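Local coordinates for protein ribonucleoside-diphosphate reductase (Pseudomonas aeruginosa, PDB 5IM3) that probably reduces ribonucleoside diphosphates to the deoxyribonucleotides needed for DNA synthesis, and binds dATP as an allosteric enzyme with ATP cone domains, at residues 562-568 with 900-905. Residues are numbered along the deposited sequence; the frame is centred on the assembly and turned at random.
Sequences WLTFKDP and LKTTYY
Leu563 with Thr903, and Phe565 with Lys901, tie strand 562-565 of the ribonucleotide reductase barrel to a distant loop, an example of how a chain without regular structure can be bonded to a barrel strand. On one flank the strand runs parallel to strand 482-487; on the other, the loop after helix 885-897 passes antiparallel and makes a single beta bridge, Thr564 with Thr902, CA to CA 4.2 Å. Phe565 N gives a fairly straight bond to Lys901 O. One residue before the bridged Thr564, Leu563 O takes two donors from one residue: Thr903 N at 2.9 Å, almost head-on to the carbonyl, and Thr903 OG1 at 2.8 Å, in the carbonyl plane on a lone pair. The hydroxyl gets there because OG1 lies between its own backbone N and carbonyl carbon (chi1 70°). A water donates to Thr903 OG1 and Tyr904 O and accepts from Leu563 N, linking the two backbones where they draw apart toward Trp562 and Tyr904.

Within the bridged pair the threonines meet through methyls, Thr564 CG2 to Thr902 CG2 3.8 Å, while their hydroxyls bond elsewhere, to Asn485 O and Thr588 O respectively. Past Phe565, Pro568 CB packs against Lys901 CG, and the extended lysine carries NZ onward to Gln872 O.

An aromatic cluster finishes the contact at Trp562. Tyr904, with CG anti to its N (chi1 -161°), starts away from the strand yet swings its ring back alongside Trp562, presenting an edge to the indole face in a T-shaped contact with planes at 74°. Trp562 in turn sets its own edge against the face of Tyr905, whose other neighbours include Arg907 in a cation-pi contact; here Trp562 CZ2 stands off-centre over the phenol ring, 3.7 Å from Tyr905 CE1.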
ATOM      1  N   TRP A 562      -4.057  -7.200  27.836  1.00 43.70           N
ATOM      2  CA  TRP A 562      -2.784  -6.979  28.501  1.00 43.53           C
ATOM      3  C   TRP A 562      -2.102  -8.318  28.776  1.00 45.27           C
ATOM      4  O   TRP A 562      -2.706  -9.389  28.677  1.00 44.69           O
ATOM      5  CB  TRP A 562      -2.990  -6.200  29.800  1.00 44.24           C
ATOM      6  CG  TRP A 562      -3.663  -4.878  29.585  1.00 43.58           C
ATOM      7  CD1 TRP A 562      -3.446  -4.008  28.559  1.00 42.82           C
ATOM      8  CD2 TRP A 562      -4.674  -4.285  30.407  1.00 43.92           C
ATOM      9  NE1 TRP A 562      -4.250  -2.904  28.696  1.00 44.25           N
ATOM     10  CE2 TRP A 562      -5.017  -3.052  29.822  1.00 44.95           C
ATOM     11  CE3 TRP A 562      -5.324  -4.679  31.584  1.00 44.91           C
ATOM     12  CZ2 TRP A 562      -5.980  -2.206  30.372  1.00 44.58           C
ATOM     13  CZ3 TRP A 562      -6.280  -3.837  32.128  1.00 41.16           C
ATOM     14  CH2 TRP A 562      -6.598  -2.618  31.523  1.00 41.94           C
ATOM     15  N   LEU A 563      -0.821  -8.247  29.128  1.00 50.30           N
ATOM     16  CA  LEU A 563       0.004  -9.424  29.373  1.00 49.08           C
ATOM     17  C   LEU A 563       0.348  -9.492  30.856  1.00 48.27           C
ATOM     18  O   LEU A 563       1.033  -8.605  31.379  1.00 48.56           O
ATOM     19  CB  LEU A 563       1.279  -9.379  28.530  1.00 50.87           C
ATOM     20  CG  LEU A 563       1.201  -9.843  27.071  1.00 54.96           C
ATOM     21  CD1 LEU A 563       0.111  -9.134  26.287  1.00 54.94           C
ATOM     22  CD2 LEU A 563       2.548  -9.634  26.388  1.00 56.34           C
ATOM     23  N   THR A 564      -0.125 -10.541  31.529  1.00 47.88           N
ATOM     24  CA  THR A 564       0.200 -10.799  32.926  1.00 47.53           C
ATOM     25  C   THR A 564       0.612 -12.257  33.067  1.00 46.65           C
ATOM     26  O   THR A 564       0.171 -13.115  32.297  1.00 47.30           O
ATOM     27  CB  THR A 564      -0.986 -10.490  33.860  1.00 43.36           C
ATOM     28  OG1 THR A 564      -2.038 -11.431  33.629  1.00 43.14           O
ATOM     29  CG2 THR A 564      -1.509  -9.071  33.626  1.00 40.46           C
ATOM     30  N   PHE A 565       1.456 -12.537  34.059  1.00 42.94           N
ATOM     31  CA  PHE A 565       2.131 -13.827  34.165  1.00 44.55           C
ATOM     32  C   PHE A 565       1.664 -14.575  35.408  1.00 43.27           C
ATOM     33  O   PHE A 565       1.881 -14.124  36.539  1.00 39.13           O
ATOM     34  CB  PHE A 565       3.644 -13.627  34.158  1.00 44.81           C
ATOM     35  CG  PHE A 565       4.138 -12.972  32.904  1.00 48.93           C
ATOM     36  CD1 PHE A 565       4.090 -13.649  31.697  1.00 48.81           C
ATOM     37  CD2 PHE A 565       4.612 -11.673  32.921  1.00 50.50           C
ATOM     38  CE1 PHE A 565       4.526 -13.051  30.534  1.00 50.62           C
ATOM     39  CE2 PHE A 565       5.049 -11.067  31.757  1.00 51.58           C
ATOM     40  CZ  PHE A 565       5.003 -11.758  30.563  1.00 50.94           C
ATOM     41  N   LYS A 566       1.055 -15.739  35.182  1.00 43.59           N
ATOM     42  CA  LYS A 566       0.344 -16.457  36.231  1.00 41.12           C
ATOM     43  C   LYS A 566       1.295 -17.039  37.272  1.00 42.41           C
ATOM     44  O   LYS A 566       1.003 -17.005  38.473  1.00 44.67           O
ATOM     45  CB  LYS A 566      -0.504 -17.558  35.586  1.00 42.07           C
ATOM     46  CG  LYS A 566      -0.910 -18.713  36.488  1.00 43.12           C
ATOM     47  CD  LYS A 566      -1.606 -19.788  35.680  1.00 42.31           C
ATOM     48  CE  LYS A 566      -2.000 -20.965  36.547  1.00 44.62           C
ATOM     49  NZ  LYS A 566      -2.333 -22.160  35.721  1.00 47.12           N
ATOM     50  N   ASP A 567       2.424 -17.582  36.837  1.00 45.50           N
ATOM     51  CA  ASP A 567       3.261 -18.384  37.720  1.00 48.94           C
ATOM     52  C   ASP A 567       4.064 -17.542  38.709  1.00 50.93           C
ATOM     53  O   ASP A 567       4.132 -17.904  39.894  1.00 53.36           O
ATOM     54  CB  ASP A 567       4.177 -19.276  36.882  1.00 51.03           C
ATOM     55  CG  ASP A 567       3.419 -20.423  36.229  1.00 52.31           C
ATOM     56  OD1 ASP A 567       2.540 -21.011  36.894  1.00 50.18           O
ATOM     57  OD2 ASP A 567       3.687 -20.730  35.049  1.00 53.77           O
ATOM     58  N   PRO A 568       4.690 -16.433  38.301  1.00 49.94           N
ATOM     59  CA  PRO A 568       5.313 -15.565  39.314  1.00 52.35           C
ATOM     60  C   PRO A 568       4.309 -14.984  40.300  1.00 50.72           C
ATOM     61  O   PRO A 568       4.646 -14.808  41.476  1.00 52.38           O
ATOM     62  CB  PRO A 568       6.006 -14.473  38.481  1.00 51.20           C
ATOM     63  CG  PRO A 568       5.425 -14.569  37.119  1.00 52.64           C
ATOM     64  CD  PRO A 568       5.025 -16.000  36.933  1.00 51.55           C
ATOM     65  N   LEU A 900       9.083 -10.126  35.876  1.00 48.45           N
ATOM     66  CA  LEU A 900       7.938  -9.261  36.116  1.00 48.99           C
ATOM     67  C   LEU A 900       6.665 -10.088  36.238  1.00 48.11           C
ATOM     68  O   LEU A 900       6.502 -11.119  35.577  1.00 46.51           O
ATOM     69  CB  LEU A 900       7.794  -8.232  34.993  1.00 49.80           C
ATOM     70  CG  LEU A 900       8.830  -7.104  34.955  1.00 53.11           C
ATOM     71  CD1 LEU A 900       8.556  -6.202  33.766  1.00 53.33           C
ATOM     72  CD2 LEU A 900       8.832  -6.293  36.246  1.00 52.95           C
ATOM     73  N   LYS A 901       5.764  -9.635  37.107  1.00 47.60           N
ATOM     74  CA  LYS A 901       4.486 -10.306  37.296  1.00 47.80           C
ATOM     75  C   LYS A 901       3.418  -9.806  36.337  1.00 48.32           C
ATOM     76  O   LYS A 901       2.568 -10.592  35.908  1.00 48.81           O
ATOM     77  CB  LYS A 901       4.000 -10.118  38.738  1.00 46.72           C
ATOM     78  CG  LYS A 901       4.929 -10.696  39.790  1.00 48.32           C
ATOM     79  CD  LYS A 901       4.315 -10.600  41.173  1.00 50.49           C
ATOM     80  CE  LYS A 901       5.238 -11.170  42.237  1.00 51.61           C
ATOM     81  NZ  LYS A 901       4.633 -11.061  43.587  1.00 52.81           N
ATOM     82  N   THR A 902       3.440  -8.522  35.987  1.00 49.67           N
ATOM     83  CA  THR A 902       2.383  -7.936  35.176  1.00 48.89           C
ATOM     84  C   THR A 902       2.958  -6.880  34.246  1.00 47.52           C
ATOM     85  O   THR A 902       4.012  -6.293  34.508  1.00 48.56           O
ATOM     86  CB  THR A 902       1.296  -7.295  36.051  1.00 47.05           C
ATOM     87  OG1 THR A 902       1.908  -6.383  36.974  1.00 47.48           O
ATOM     88  CG2 THR A 902       0.517  -8.354  36.818  1.00 47.90           C
ATOM     89  N   THR A 903       2.243  -6.650  33.150  1.00 43.94           N
ATOM     90  CA  THR A 903       2.406  -5.449  32.349  1.00 43.38           C
ATOM     91  C   THR A 903       1.028  -4.840  32.154  1.00 40.38           C
ATOM     92  O   THR A 903       0.004  -5.505  32.328  1.00 38.01           O
ATOM     93  CB  THR A 903       3.072  -5.713  30.981  1.00 45.72           C
ATOM     94  OG1 THR A 903       2.174  -6.432  30.125  1.00 45.49           O
ATOM     95  CG2 THR A 903       4.366  -6.501  31.145  1.00 46.22           C
ATOM     96  N   TYR A 904       1.015  -3.562  31.792  1.00 41.89           N
ATOM     97  CA  TYR A 904      -0.217  -2.789  31.752  1.00 42.53           C
ATOM     98  C   TYR A 904      -0.440  -2.277  30.332  1.00 44.62           C
ATOM     99  O   TYR A 904      -0.271  -3.034  29.370  1.00 45.62           O
ATOM    100  CB  TYR A 904      -0.131  -1.653  32.782  1.00 45.41           C
ATOM    101  CG  TYR A 904      -1.444  -1.022  33.210  1.00 44.95           C
ATOM    102  CD1 TYR A 904      -2.666  -1.619  32.926  1.00 43.84           C
ATOM    103  CD2 TYR A 904      -1.452   0.186  33.897  1.00 44.96           C
ATOM    104  CE1 TYR A 904      -3.855  -1.031  33.317  1.00 45.51           C
ATOM    105  CE2 TYR A 904      -2.633   0.780  34.287  1.00 44.00           C
ATOM    106  CZ  TYR A 904      -3.830   0.171  33.998  1.00 46.67           C
ATOM    107  OH  TYR A 904      -5.005   0.767  34.394  1.00 49.67           O
ATOM    108  N   TYR A 905      -0.806  -1.006  30.178  1.00 46.99           N
ATOM    109  CA  TYR A 905      -1.041  -0.454  28.852  1.00 48.77           C
ATOM    110  C   TYR A 905       0.224  -0.493  28.007  1.00 47.70           C
ATOM    111  O   TYR A 905       1.341  -0.342  28.507  1.00 46.72           O
ATOM    112  CB  TYR A 905      -1.520   0.993  28.941  1.00 50.98           C
ATOM    113  CG  TYR A 905      -2.946   1.168  29.390  1.00 55.40           C
ATOM    114  CD1 TYR A 905      -3.999   0.950  28.514  1.00 57.42           C
ATOM    115  CD2 TYR A 905      -3.241   1.581  30.681  1.00 56.72           C
ATOM    116  CE1 TYR A 905      -5.307   1.121  28.917  1.00 59.30           C
ATOM    117  CE2 TYR A 905      -4.544   1.757  31.093  1.00 57.33           C
ATOM    118  CZ  TYR A 905      -5.572   1.528  30.209  1.00 59.45           C
ATOM    119  OH  TYR A 905      -6.874   1.703  30.623  1.00 63.10           O
TER
HETATM  120  O   HOH W   1       0.342  -5.489  28.752  1.00 39.35           O